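Ferritin light chain (Trichoplusia ni, PDB 1Z6O) stores iron in a soluble, non-toxic form as the light subunit of a secreted ferritin shell, probably facilitating nucleation of the ferrihydrite core. Local coordinates at residues A43-H48 with D89-V94; V37-Q42 with F103-T108; S183-F188 with L199-F204; A60-Y65 with N120-A125. One frame throughout, in Å; residues are numbered along the deposited sequence.

Contact 1 (A43-H48 with D89-V94)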
loop_
_atom_site.group_PDB
_atom_site.type_symbol
_atom_site.label_atom_id
_atom_site.label_comp_id
_atom_site.label_asym_id
_atom_site.label_seq_id
_atom_site.Cartn_x
_atom_site.Cartn_y
_atom_site.Cartn_z
ATOM N N ALA A 43 -41.660 -37.766 10.554
ATOM C CA ALA A 43 -42.875 -36.955 10.669
ATOM C C ALA A 43 -42.531 -35.498 11.027
ATOM O O ALA A 43 -43.305 -34.586 10.744
ATOM C CB ALA A 43 -43.828 -37.553 11.740
ATOM N N TYR A 44 -41.380 -35.284 11.657
ATOM C CA TYR A 44 -40.959 -33.927 12.034
ATOM C C TYR A 44 -40.542 -33.158 10.770
ATOM O O TYR A 44 -40.771 -31.951 10.667
ATOM C CB TYR A 44 -39.794 -34.000 13.038
ATOM C CG TYR A 44 -39.571 -32.725 13.847
ATOM C CD1 TYR A 44 -40.654 -31.962 14.309
ATOM C CD2 TYR A 44 -38.287 -32.335 14.221
ATOM C CE1 TYR A 44 -40.454 -30.844 15.140
ATOM C CE2 TYR A 44 -38.074 -31.219 15.046
ATOM C CZ TYR A 44 -39.161 -30.484 15.503
ATOM O OH TYR A 44 -38.945 -29.392 16.329
ATOM N N ALA A 45 -39.930 -33.850 9.807
ATOM C CA ALA A 45 -39.560 -33.195 8.547
ATOM C C ALA A 45 -40.863 -32.790 7.850
ATOM O O ALA A 45 -40.974 -31.711 7.273
ATOM C CB ALA A 45 -38.774 -34.158 7.646
ATOM N N LYS A 46 -41.851 -33.672 7.911
ATOM C CA LYS A 46 -43.141 -33.416 7.281
ATOM C C LYS A 46 -43.849 -32.217 7.915
ATOM O O LYS A 46 -44.477 -31.415 7.215
ATOM C CB LYS A 46 -44.011 -34.671 7.391
ATOM C CG LYS A 46 -45.422 -34.524 6.840
ATOM C CD LYS A 46 -46.197 -35.821 7.055
ATOM C CE LYS A 46 -47.686 -35.614 6.879
ATOM N NZ LYS A 46 -48.422 -36.886 7.097
ATOM N N LEU A 47 -43.759 -32.095 9.236
ATOM C CA LEU A 47 -44.388 -30.959 9.919
ATOM C C LEU A 47 -43.707 -29.652 9.484
ATOM O O LEU A 47 -44.382 -28.651 9.228
ATOM C CB LEU A 47 -44.286 -31.124 11.444
ATOM C CG LEU A 47 -44.879 -30.002 12.316
ATOM C CD1 LEU A 47 -46.369 -29.806 12.006
ATOM C CD2 LEU A 47 -44.685 -30.367 13.794
ATOM N N HIS A 48 -42.377 -29.652 9.395
ATOM C CA HIS A 48 -41.682 -28.436 8.964
ATOM C C HIS A 48 -42.051 -28.097 7.525
ATOM O O HIS A 48 -42.200 -26.933 7.176
ATOM C CB HIS A 48 -40.154 -28.588 9.056
ATOM C CG HIS A 48 -39.607 -28.375 10.435
ATOM N ND1 HIS A 48 -39.571 -29.373 11.387
ATOM C CD2 HIS A 48 -39.090 -27.269 11.027
ATOM C CE1 HIS A 48 -39.053 -28.891 12.506
ATOM N NE2 HIS A 48 -38.754 -27.616 12.313
ATOM N N ASP A 89 -32.730 -30.387 6.036
ATOM C CA ASP A 89 -31.755 -30.830 7.026
ATOM C C ASP A 89 -32.221 -32.109 7.740
ATOM O O ASP A 89 -31.428 -33.026 7.961
ATOM C CB ASP A 89 -31.515 -29.733 8.072
ATOM C CG ASP A 89 -30.327 -30.055 8.978
ATOM O OD1 ASP A 89 -30.529 -30.375 10.170
ATOM O OD2 ASP A 89 -29.183 -30.007 8.482
ATOM N N ILE A 90 -33.498 -32.177 8.107
ATOM C CA ILE A 90 -34.000 -33.377 8.790
ATOM C C ILE A 90 -33.981 -34.582 7.850
ATOM O O ILE A 90 -33.623 -35.687 8.254
ATOM C CB ILE A 90 -35.433 -33.157 9.326
ATOM C CG1 ILE A 90 -35.409 -32.085 10.426
ATOM C CG2 ILE A 90 -35.997 -34.479 9.911
ATOM C CD1 ILE A 90 -36.804 -31.484 10.721
ATOM N N ILE A 91 -34.372 -34.375 6.595
ATOM C CA ILE A 91 -34.344 -35.466 5.619
ATOM C C ILE A 91 -32.914 -36.002 5.517
ATOM O O ILE A 91 -32.694 -37.213 5.478
ATOM C CB ILE A 91 -34.818 -34.980 4.220
ATOM C CG1 ILE A 91 -36.336 -34.742 4.246
ATOM C CG2 ILE A 91 -34.440 -36.017 3.136
ATOM C CD1 ILE A 91 -36.863 -33.998 3.001
ATOM N N LYS A 92 -31.937 -35.103 5.473
ATOM C CA LYS A 92 -30.546 -35.535 5.398
ATOM C C LYS A 92 -30.120 -36.266 6.672
ATOM O O LYS A 92 -29.326 -37.205 6.608
ATOM C CB LYS A 92 -29.615 -34.342 5.145
ATOM C CG LYS A 92 -29.743 -33.778 3.710
ATOM C CD LYS A 92 -28.863 -32.550 3.520
ATOM C CE LYS A 92 -28.894 -32.084 2.059
ATOM N NZ LYS A 92 -28.118 -30.812 1.871
ATOM N N HIS A 93 -30.644 -35.858 7.827
ATOM C CA HIS A 93 -30.271 -36.544 9.065
ATOM C C HIS A 93 -30.859 -37.959 9.105
ATOM O O HIS A 93 -30.209 -38.907 9.554
ATOM C CB HIS A 93 -30.752 -35.768 10.301
ATOM C CG HIS A 93 -29.988 -36.120 11.539
ATOM N ND1 HIS A 93 -28.812 -35.492 11.886
ATOM C CD2 HIS A 93 -30.177 -37.100 12.457
ATOM C CE1 HIS A 93 -28.306 -36.069 12.963
ATOM N NE2 HIS A 93 -29.115 -37.049 13.330
ATOM N N VAL A 94 -32.101 -38.089 8.652
ATOM C CA VAL A 94 -32.781 -39.386 8.583
ATOM C C VAL A 94 -31.926 -40.357 7.744
ATOM O O VAL A 94 -31.696 -41.514 8.138
ATOM C CB VAL A 94 -34.194 -39.220 7.922
ATOM C CG1 VAL A 94 -34.745 -40.574 7.447
ATOM C CG2 VAL A 94 -35.162 -38.573 8.932
#
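The rings of Tyr-44 and His-48 meet the CD1 methyl of Ile-90 obliquely; His-48 CE1 stands over one face of the Tyr-44 ring, offset toward its rim, and the backbone carbon Tyr-44 C lies in plane at the imidazole edge. Here two antiparallel helices of the ferritin four-helix bundle pack, 37-61 against 70-96, the axes of their segments 43-48 and 89-94 9.0 Å apart with 167° between their directions. Ile-90 splits its two arms over this surface. Its side chain crosses those of Tyr-44 and His-48 at about a right angle, and its CD1 lies 3.5 Å from His-48 ND1 and 3.9 Å from Tyr-44 CD2; the CG2 methyl, anti to the backbone N, turns instead to Ala-45, with CG2 3.6 Å from Ala-45 CB. The small alanine lets the backbones come close, and its CB also touches Ile-91 CG1. No hydrogen bond crosses between the segments. Phe-167 of helix 157-190 meets both rings, and Tyr-44 OH is hydrogen-bonded to Leu-136 O of helix 122-148, so all four helices of the bundle come together here. The imidazole is held in its rotation by ND1, which donates to Tyr-44 O at 2.9 Å from above the carbonyl plane; the backbone N of His-48 reaches the same oxygen from the opposite face.

Contact 2 (V37-Q42 with F103-T108)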
loop_
_atom_site.group_PDB
_atom_site.type_symbol
_atom_site.label_atom_id
_atom_site.label_comp_id
_atom_site.label_asym_id
_atom_site.label_seq_id
_atom_site.Cartn_x
_atom_site.Cartn_y
_atom_site.Cartn_z
ATOM N N VAL A 37 -38.528 -43.262 17.597
ATOM C CA VAL A 37 -37.692 -42.128 17.243
ATOM C C VAL A 37 -37.489 -41.957 15.744
ATOM O O VAL A 37 -37.610 -40.848 15.235
ATOM C CB VAL A 37 -36.310 -42.174 17.953
ATOM C CG1 VAL A 37 -35.483 -43.328 17.446
ATOM C CG2 VAL A 37 -35.561 -40.871 17.697
ATOM N N ALA A 38 -37.211 -43.044 15.028
ATOM C CA ALA A 38 -36.966 -42.933 13.593
ATOM C C ALA A 38 -38.184 -42.435 12.825
ATOM O O ALA A 38 -38.069 -41.554 11.966
ATOM C CB ALA A 38 -36.487 -44.279 13.030
ATOM N N THR A 39 -39.361 -42.975 13.124
ATOM C CA THR A 39 -40.547 -42.521 12.410
ATOM C C THR A 39 -40.936 -41.111 12.849
ATOM O O THR A 39 -41.426 -40.323 12.036
ATOM C CB THR A 39 -41.750 -43.490 12.613
ATOM O OG1 THR A 39 -41.970 -43.685 14.009
ATOM C CG2 THR A 39 -41.458 -44.846 11.965
ATOM N N GLU A 40 -40.727 -40.780 14.122
ATOM C CA GLU A 40 -41.063 -39.425 14.582
ATOM C C GLU A 40 -40.178 -38.377 13.888
ATOM O O GLU A 40 -40.640 -37.280 13.581
ATOM C CB GLU A 40 -40.890 -39.299 16.101
ATOM C CG GLU A 40 -41.975 -40.020 16.889
ATOM C CD GLU A 40 -43.362 -39.443 16.638
ATOM O OE1 GLU A 40 -44.333 -40.232 16.646
ATOM O OE2 GLU A 40 -43.489 -38.208 16.443
ATOM N N LEU A 41 -38.913 -38.710 13.647
ATOM C CA LEU A 41 -38.031 -37.756 12.977
ATOM C C LEU A 41 -38.538 -37.518 11.552
ATOM O O LEU A 41 -38.528 -36.389 11.056
ATOM C CB LEU A 41 -36.593 -38.278 12.960
ATOM C CG LEU A 41 -35.554 -37.219 12.557
ATOM C CD1 LEU A 41 -35.555 -36.079 13.596
ATOM C CD2 LEU A 41 -34.163 -37.862 12.454
ATOM N N GLN A 42 -38.993 -38.577 10.884
ATOM C CA GLN A 42 -39.537 -38.416 9.535
ATOM C C GLN A 42 -40.785 -37.534 9.578
ATOM O O GLN A 42 -40.965 -36.661 8.726
ATOM C CB GLN A 42 -39.909 -39.775 8.935
ATOM C CG GLN A 42 -38.707 -40.662 8.624
ATOM C CD GLN A 42 -39.137 -42.032 8.133
ATOM O OE1 GLN A 42 -40.000 -42.138 7.275
ATOM N NE2 GLN A 42 -38.528 -43.078 8.665
ATOM N N PHE A 103 -42.603 -39.602 3.161
ATOM C CA PHE A 103 -43.377 -38.370 3.298
ATOM C C PHE A 103 -44.809 -38.516 3.793
ATOM O O PHE A 103 -45.513 -37.520 3.955
ATOM C CB PHE A 103 -43.366 -37.583 1.984
ATOM C CG PHE A 103 -42.008 -37.039 1.630
ATOM C CD1 PHE A 103 -41.080 -37.833 0.972
ATOM C CD2 PHE A 103 -41.647 -35.753 2.003
ATOM C CE1 PHE A 103 -39.798 -37.351 0.687
ATOM C CE2 PHE A 103 -40.366 -35.260 1.722
ATOM C CZ PHE A 103 -39.445 -36.063 1.064
ATOM N N ASP A 104 -45.243 -39.742 4.040
ATOM C CA ASP A 104 -46.596 -39.944 4.539
ATOM C C ASP A 104 -46.561 -40.487 5.966
ATOM O O ASP A 104 -47.551 -41.022 6.456
ATOM C CB ASP A 104 -47.357 -40.923 3.650
ATOM C CG ASP A 104 -48.861 -40.639 3.625
ATOM O OD1 ASP A 104 -49.382 -40.043 4.596
ATOM O OD2 ASP A 104 -49.525 -41.017 2.632
ATOM N N GLN A 105 -45.421 -40.349 6.635
ATOM C CA GLN A 105 -45.294 -40.851 7.998
ATOM C C GLN A 105 -46.008 -39.932 8.973
ATOM O O GLN A 105 -45.850 -38.716 8.927
ATOM C CB GLN A 105 -43.818 -40.965 8.395
ATOM C CG GLN A 105 -43.612 -41.530 9.787
ATOM C CD GLN A 105 -44.212 -42.925 9.936
ATOM O OE1 GLN A 105 -43.843 -43.841 9.209
ATOM N NE2 GLN A 105 -45.145 -43.085 10.877
ATOM N N HIS A 106 -46.795 -40.512 9.866
ATOM C CA HIS A 106 -47.514 -39.713 10.846
ATOM C C HIS A 106 -46.862 -39.804 12.209
ATOM O O HIS A 106 -46.169 -40.770 12.518
ATOM C CB HIS A 106 -48.970 -40.177 10.932
ATOM C CG HIS A 106 -49.731 -39.984 9.657
ATOM N ND1 HIS A 106 -49.990 -38.736 9.130
ATOM C CD2 HIS A 106 -50.246 -40.877 8.780
ATOM C CE1 HIS A 106 -50.630 -38.869 7.982
ATOM N NE2 HIS A 106 -50.797 -40.159 7.746
ATOM N N SER A 107 -47.073 -38.773 13.017
ATOM C CA SER A 107 -46.536 -38.724 14.363
ATOM C C SER A 107 -47.520 -39.435 15.290
ATOM O O SER A 107 -48.708 -39.501 14.993
ATOM C CB SER A 107 -46.402 -37.271 14.820
ATOM O OG SER A 107 -46.048 -37.207 16.191
ATOM N N THR A 108 -47.031 -39.959 16.406
ATOM C CA THR A 108 -47.909 -40.617 17.366
ATOM C C THR A 108 -48.366 -39.572 18.367
ATOM O O THR A 108 -49.359 -39.761 19.063
ATOM C CB THR A 108 -47.189 -41.720 18.155
ATOM O OG1 THR A 108 -46.119 -41.138 18.905
ATOM C CG2 THR A 108 -46.633 -42.776 17.220
HETATM O O HOH W 1 -44.093 -42.119 14.669
HETATM O O HOH W 2 -41.787 -44.436 7.801
#
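Glu-40 and Thr-108 cross at about a right angle, and the carboxylate of Glu-40 takes three hydrogen bonds from the loop. Thr-108 N reaches OE1 of Glu-40 at 2.7 Å, nearly straight at 163°, and Ser-107 OG reaches OE2 of Glu-40 at 2.8 Å; in these two bonds each Glu-40 oxygen accepts on its syn lone pair, a two-pronged grip on one carboxylate. Thr-108 OG1 adds a third bond to OE1, arriving from above the carboxylate plane, and is also hydrogen-bonded to Tyr-142 OH. A bend at chi2 (-63°) curls the Glu-40 chain toward the loop. Beside it Gln-105 lies obliquely across Thr-39 and Gln-42. Its CG rests 3.4 Å from Thr-39 O, and its amide carbon CD packs on Thr-39 CB, while the amide planes of Gln-105 and Gln-42 stand 89° apart. NE2 of Gln-105 donates to His-106 O, nearly straight and in the plane of both groups, which fixes the turn of the amide. One water accepts from Thr-39 OG1 and donates to Glu-40 OE1, with a longer bond to His-106 O. The contact fastens the connection between helices 70-96 and 122-148 onto the first turns of helix 37-61, with Tyr-142 and Arg-139 of helix 122-148 flanking Glu-40 and Ser-107 respectively.

Contact 3 (S183-F188 with L199-F204)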
loop_
_atom_site.group_PDB
_atom_site.type_symbol
_atom_site.label_atom_id
_atom_site.label_comp_id
_atom_site.label_asym_id
_atom_site.label_seq_id
_atom_site.Cartn_x
_atom_site.Cartn_y
_atom_site.Cartn_z
ATOM N N SER A 183 -47.834 -9.462 23.164
ATOM C CA SER A 183 -48.043 -8.575 24.318
ATOM C C SER A 183 -48.094 -7.120 23.858
ATOM O O SER A 183 -48.896 -6.331 24.358
ATOM C CB SER A 183 -46.907 -8.691 25.349
ATOM O OG SER A 183 -46.892 -9.971 25.931
ATOM N N ASP A 184 -47.208 -6.752 22.936
ATOM C CA ASP A 184 -47.205 -5.380 22.441
ATOM C C ASP A 184 -48.530 -5.044 21.760
ATOM O O ASP A 184 -49.100 -3.985 22.009
ATOM C CB ASP A 184 -46.050 -5.152 21.459
ATOM C CG ASP A 184 -44.680 -5.109 22.163
ATOM O OD1 ASP A 184 -44.635 -4.886 23.391
ATOM O OD2 ASP A 184 -43.643 -5.283 21.489
ATOM N N LEU A 185 -49.020 -5.941 20.903
ATOM C CA LEU A 185 -50.283 -5.695 20.202
ATOM C C LEU A 185 -51.449 -5.644 21.177
ATOM O O LEU A 185 -52.352 -4.820 21.039
ATOM C CB LEU A 185 -50.555 -6.778 19.156
ATOM C CG LEU A 185 -49.698 -6.858 17.888
ATOM C CD1 LEU A 185 -50.625 -7.139 16.717
ATOM C CD2 LEU A 185 -48.955 -5.579 17.631
ATOM N N LYS A 186 -51.434 -6.531 22.166
ATOM C CA LYS A 186 -52.491 -6.546 23.170
ATOM C C LYS A 186 -52.580 -5.170 23.844
ATOM O O LYS A 186 -53.674 -4.644 24.064
ATOM C CB LYS A 186 -52.197 -7.625 24.223
ATOM C CG LYS A 186 -53.087 -7.560 25.457
ATOM C CD LYS A 186 -52.676 -8.621 26.485
ATOM C CE LYS A 186 -53.381 -8.386 27.817
ATOM N NZ LYS A 186 -53.117 -9.477 28.803
ATOM N N LYS A 187 -51.433 -4.582 24.175
ATOM C CA LYS A 187 -51.441 -3.272 24.817
ATOM C C LYS A 187 -51.948 -2.174 23.886
ATOM O O LYS A 187 -52.662 -1.278 24.329
ATOM C CB LYS A 187 -50.043 -2.919 25.335
ATOM C CG LYS A 187 -49.597 -3.832 26.476
ATOM C CD LYS A 187 -48.187 -3.517 26.959
ATOM C CE LYS A 187 -47.741 -4.500 28.052
ATOM N NZ LYS A 187 -46.443 -4.064 28.667
ATOM N N PHE A 188 -51.581 -2.236 22.605
ATOM C CA PHE A 188 -52.041 -1.228 21.639
ATOM C C PHE A 188 -53.563 -1.284 21.546
ATOM O O PHE A 188 -54.234 -0.269 21.366
ATOM C CB PHE A 188 -51.497 -1.510 20.231
ATOM C CG PHE A 188 -49.996 -1.412 20.109
ATOM C CD1 PHE A 188 -49.325 -2.188 19.169
ATOM C CD2 PHE A 188 -49.262 -0.524 20.898
ATOM C CE1 PHE A 188 -47.938 -2.087 19.005
ATOM C CE2 PHE A 188 -47.871 -0.411 20.743
ATOM C CZ PHE A 188 -47.212 -1.196 19.794
ATOM N N LEU A 199 -52.285 3.746 14.250
ATOM C CA LEU A 199 -50.935 4.302 14.178
ATOM C C LEU A 199 -49.938 3.309 14.779
ATOM O O LEU A 199 -48.814 3.168 14.294
ATOM C CB LEU A 199 -50.854 5.630 14.941
ATOM C CG LEU A 199 -49.499 6.347 14.902
ATOM C CD1 LEU A 199 -49.141 6.720 13.461
ATOM C CD2 LEU A 199 -49.569 7.611 15.781
ATOM N N ALA A 200 -50.347 2.621 15.840
ATOM C CA ALA A 200 -49.455 1.652 16.481
ATOM C C ALA A 200 -49.132 0.473 15.559
ATOM O O ALA A 200 -47.987 0.007 15.531
ATOM C CB ALA A 200 -50.070 1.143 17.804
ATOM N N LEU A 201 -50.121 -0.015 14.806
ATOM C CA LEU A 201 -49.855 -1.135 13.891
ATOM C C LEU A 201 -48.863 -0.707 12.817
ATOM O O LEU A 201 -47.993 -1.480 12.412
ATOM C CB LEU A 201 -51.149 -1.640 13.237
ATOM C CG LEU A 201 -52.073 -2.382 14.222
ATOM C CD1 LEU A 201 -53.388 -2.756 13.548
ATOM C CD2 LEU A 201 -51.374 -3.632 14.733
ATOM N N TYR A 202 -48.988 0.532 12.356
ATOM C CA TYR A 202 -48.068 1.051 11.346
ATOM C C TYR A 202 -46.651 1.131 11.941
ATOM O O TYR A 202 -45.673 0.665 11.345
ATOM C CB TYR A 202 -48.540 2.442 10.901
ATOM C CG TYR A 202 -47.548 3.192 10.040
ATOM C CD1 TYR A 202 -47.137 2.689 8.804
ATOM C CD2 TYR A 202 -47.044 4.424 10.449
ATOM C CE1 TYR A 202 -46.242 3.405 7.991
ATOM C CE2 TYR A 202 -46.158 5.145 9.645
ATOM C CZ TYR A 202 -45.764 4.631 8.421
ATOM O OH TYR A 202 -44.909 5.355 7.627
ATOM N N VAL A 203 -46.540 1.722 13.124
ATOM C CA VAL A 203 -45.240 1.846 13.784
ATOM C C VAL A 203 -44.646 0.464 14.094
ATOM O O VAL A 203 -43.444 0.227 13.921
ATOM C CB VAL A 203 -45.382 2.671 15.092
ATOM C CG1 VAL A 203 -44.113 2.557 15.951
ATOM C CG2 VAL A 203 -45.638 4.154 14.728
ATOM N N PHE A 204 -45.492 -0.452 14.543
ATOM C CA PHE A 204 -45.025 -1.798 14.865
ATOM C C PHE A 204 -44.526 -2.506 13.602
ATOM O O PHE A 204 -43.492 -3.181 13.630
ATOM C CB PHE A 204 -46.146 -2.613 15.510
ATOM C CG PHE A 204 -45.675 -3.925 16.075
ATOM C CD1 PHE A 204 -44.982 -3.965 17.284
ATOM C CD2 PHE A 204 -45.874 -5.112 15.371
ATOM C CE1 PHE A 204 -44.484 -5.175 17.790
ATOM C CE2 PHE A 204 -45.379 -6.327 15.864
ATOM C CZ PHE A 204 -44.684 -6.356 17.073
#
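OD2 of Asp-184 lies at the edge of the Phe-204 ring, 3.8 Å from CE1, its carboxylate gripped from a neighbouring ferritin heavy chain, OD1 by a salt bridge to Arg-53 and OD2 by a weak hydrogen bond to Asn-52 of that chain. At this edge the ring's C-H dipoles would favour a negative oxygen. The rest of the contact is apolar. Leu-185 CD2 sits over a face of Phe-204 in a CH-pi contact, 3.9 Å from the ring centroid and 14° off its normal. Ala-200 CB does the same to Phe-188, 3.6 Å from that centroid, and Asp-184 O lies over the opposite face, so the ring is sandwiched. Phe-188 and Phe-204 cross at about a right angle, with Phe-204 CD1 in plane at the edge of Phe-188. CG anti to the backbone N (chi1 -170°) carries the Phe-204 ring to Asp-184 and Leu-185. The other Leu-185 methyl, CD1, meets Leu-201 CD2. The short C-terminal helix 197-211, which follows the four bundle helices of the ferritin fold, packs on the end of helix 157-190; the local axes of 183-188 and 199-204 run at 157°, nearly antiparallel, with Leu-185 and Leu-201 both continuing onto Glu-122 of helix 122-148.

Contact 4 (A60-Y65 with N120-A125)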
loop_
_atom_site.group_PDB
_atom_site.type_symbol
_atom_site.label_atom_id
_atom_site.label_comp_id
_atom_site.label_asym_id
_atom_site.label_seq_id
_atom_site.Cartn_x
_atom_site.Cartn_y
_atom_site.Cartn_z
ATOM N N ALA A 60 -47.458 -14.010 1.965
ATOM C CA ALA A 60 -48.134 -13.504 0.767
ATOM C C ALA A 60 -49.323 -12.632 1.166
ATOM O O ALA A 60 -49.490 -11.524 0.660
ATOM C CB ALA A 60 -48.622 -14.683 -0.114
ATOM N N TYR A 61 -50.148 -13.126 2.085
ATOM C CA TYR A 61 -51.313 -12.358 2.511
ATOM C C TYR A 61 -50.935 -10.963 3.021
ATOM O O TYR A 61 -51.590 -9.978 2.682
ATOM C CB TYR A 61 -52.083 -13.098 3.605
ATOM C CG TYR A 61 -53.325 -12.355 4.043
ATOM C CD1 TYR A 61 -54.438 -12.270 3.205
ATOM C CD2 TYR A 61 -53.380 -11.711 5.283
ATOM C CE1 TYR A 61 -55.579 -11.562 3.587
ATOM C CE2 TYR A 61 -54.520 -10.997 5.676
ATOM C CZ TYR A 61 -55.610 -10.931 4.820
ATOM O OH TYR A 61 -56.732 -10.241 5.192
ATOM N N PHE A 62 -49.889 -10.872 3.838
ATOM C CA PHE A 62 -49.489 -9.568 4.353
ATOM C C PHE A 62 -48.803 -8.681 3.333
ATOM O O PHE A 62 -48.483 -7.528 3.618
ATOM C CB PHE A 62 -48.631 -9.731 5.615
ATOM C CG PHE A 62 -49.461 -10.033 6.831
ATOM C CD1 PHE A 62 -49.552 -11.327 7.332
ATOM C CD2 PHE A 62 -50.252 -9.035 7.399
ATOM C CE1 PHE A 62 -50.432 -11.628 8.383
ATOM C CE2 PHE A 62 -51.133 -9.321 8.443
ATOM C CZ PHE A 62 -51.224 -10.621 8.934
ATOM N N ASN A 63 -48.585 -9.219 2.138
ATOM C CA ASN A 63 -47.981 -8.430 1.074
ATOM C C ASN A 63 -49.030 -8.064 0.007
ATOM O O ASN A 63 -48.665 -7.618 -1.085
ATOM C CB ASN A 63 -46.791 -9.188 0.447
ATOM C CG ASN A 63 -45.928 -8.301 -0.457
ATOM O OD1 ASN A 63 -45.685 -7.131 -0.158
ATOM N ND2 ASN A 63 -45.448 -8.869 -1.561
ATOM N N ASN A 64 -50.325 -8.260 0.293
ATOM C CA ASN A 64 -51.335 -7.839 -0.689
ATOM C C ASN A 64 -51.474 -6.313 -0.534
ATOM O O ASN A 64 -51.023 -5.750 0.470
ATOM C CB ASN A 64 -52.686 -8.624 -0.563
ATOM C CG ASN A 64 -53.594 -8.156 0.579
ATOM O OD1 ASN A 64 -53.856 -6.971 0.754
ATOM N ND2 ASN A 64 -54.121 -9.116 1.331
ATOM N N TYR A 65 -52.058 -5.628 -1.517
ATOM C CA TYR A 65 -52.097 -4.162 -1.452
ATOM C C TYR A 65 -52.943 -3.545 -0.343
ATOM O O TYR A 65 -52.700 -2.403 0.043
ATOM C CB TYR A 65 -52.526 -3.581 -2.811
ATOM C CG TYR A 65 -54.021 -3.534 -2.987
ATOM C CD1 TYR A 65 -54.751 -2.400 -2.616
ATOM C CD2 TYR A 65 -54.715 -4.639 -3.480
ATOM C CE1 TYR A 65 -56.151 -2.376 -2.730
ATOM C CE2 TYR A 65 -56.111 -4.626 -3.598
ATOM C CZ TYR A 65 -56.816 -3.488 -3.218
ATOM O OH TYR A 65 -58.188 -3.479 -3.323
ATOM N N ASN A 120 -55.630 -13.292 8.188
ATOM C CA ASN A 120 -55.850 -12.931 9.592
ATOM C C ASN A 120 -55.478 -11.487 9.837
ATOM O O ASN A 120 -54.695 -10.917 9.085
ATOM C CB ASN A 120 -54.925 -13.723 10.526
ATOM C CG ASN A 120 -55.162 -15.212 10.501
ATOM O OD1 ASN A 120 -56.254 -15.688 10.806
ATOM N ND2 ASN A 120 -54.115 -15.965 10.163
ATOM N N HIS A 121 -56.015 -10.904 10.905
ATOM C CA HIS A 121 -55.599 -9.561 11.266
ATOM C C HIS A 121 -54.253 -9.780 11.992
ATOM O O HIS A 121 -53.881 -10.922 12.281
ATOM C CB HIS A 121 -56.650 -8.847 12.143
ATOM C CG HIS A 121 -56.975 -9.530 13.436
ATOM N ND1 HIS A 121 -58.258 -9.926 13.757
ATOM C CD2 HIS A 121 -56.222 -9.776 14.537
ATOM C CE1 HIS A 121 -58.282 -10.378 14.998
ATOM N NE2 HIS A 121 -57.059 -10.298 15.494
ATOM N N GLU A 122 -53.521 -8.708 12.265
ATOM C CA GLU A 122 -52.196 -8.814 12.869
ATOM C C GLU A 122 -52.069 -9.616 14.160
ATOM O O GLU A 122 -51.189 -10.470 14.269
ATOM C CB GLU A 122 -51.606 -7.414 13.069
ATOM C CG GLU A 122 -51.339 -6.672 11.762
ATOM C CD GLU A 122 -52.584 -5.995 11.180
ATOM O OE1 GLU A 122 -53.697 -6.188 11.719
ATOM O OE2 GLU A 122 -52.441 -5.261 10.179
ATOM N N LEU A 123 -52.925 -9.351 15.142
ATOM C CA LEU A 123 -52.841 -10.098 16.401
ATOM C C LEU A 123 -53.123 -11.587 16.173
ATOM O O LEU A 123 -52.417 -12.446 16.704
ATOM C CB LEU A 123 -53.816 -9.530 17.443
ATOM C CG LEU A 123 -53.875 -10.306 18.771
ATOM C CD1 LEU A 123 -52.492 -10.354 19.427
ATOM C CD2 LEU A 123 -54.878 -9.633 19.709
ATOM N N GLU A 124 -54.154 -11.897 15.394
ATOM C CA GLU A 124 -54.478 -13.298 15.101
ATOM C C GLU A 124 -53.306 -14.017 14.439
ATOM O O GLU A 124 -53.017 -15.172 14.759
ATOM C CB GLU A 124 -55.639 -13.428 14.108
ATOM C CG GLU A 124 -57.018 -13.131 14.599
ATOM C CD GLU A 124 -58.049 -13.317 13.480
ATOM O OE1 GLU A 124 -57.882 -12.709 12.389
ATOM O OE2 GLU A 124 -59.021 -14.077 13.688
ATOM N N ALA A 125 -52.674 -13.352 13.475
ATOM C CA ALA A 125 -51.554 -13.962 12.750
ATOM C C ALA A 125 -50.377 -14.258 13.678
ATOM O O ALA A 125 -49.767 -15.322 13.588
ATOM C CB ALA A 125 -51.102 -13.046 11.589
#
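Phe-62 reaches from its CB, with CG anti to the carbonyl carbon (chi1 -78°), toward the start of helix 122-148. Along the ring, CE2 comes within 4.3 Å of Glu-122 CG. CE1 packs on Ala-125 CB at 3.6 Å, the methyl lying at the ring edge near its plane. At the tip, CZ touches that same methyl and stands 3.5 Å from Asn-120 O, which approaches obliquely. Tyr-61 CD2 lies over the centre of one Phe-62 face, and CE2 of Tyr-61 comes 3.4 Å from Asn-120 O. His-121 occupies the N-cap position, and its N donates to Glu-124 OE1 at 3.0 Å. Phe-62 also meets Phe-72 of helix 70-96, and Glu-122 OE2 forms a salt bridge with Arg-69. The contact joins two helix ends of the ferritin four-helix bundle, where a type I beta turn from Tyr-61 to Asn-64 ends helix 37-61. With no hydrogen bond between the segments, the join rests on apolar packing and aromatic C-H groups near a carbonyl, so shape rather than a directional bond sets its fit.

In the fold
Helix 37-61, the first long helix, supplies one side of three contacts. Its first turns take part in contact 2, and the next residues in contact 1, which is nested inside the loop that contact 2 closes at 103-108. Its far end enters contact 4, whose partner 120-125 follows later, so contact 4 crosses both. Contacts 1 and 2 touch, their centres 9 Å apart, through Lys-46 against the 103-108 loop and Ile-90 against Leu-41. Contact 3 opens after all of these have closed and ties helix 197-211 to helix 157-190. It touches contact 4 through Leu-185 and Leu-201, at the end of the bundle opposite contact 2, about 39 Å from it between centres.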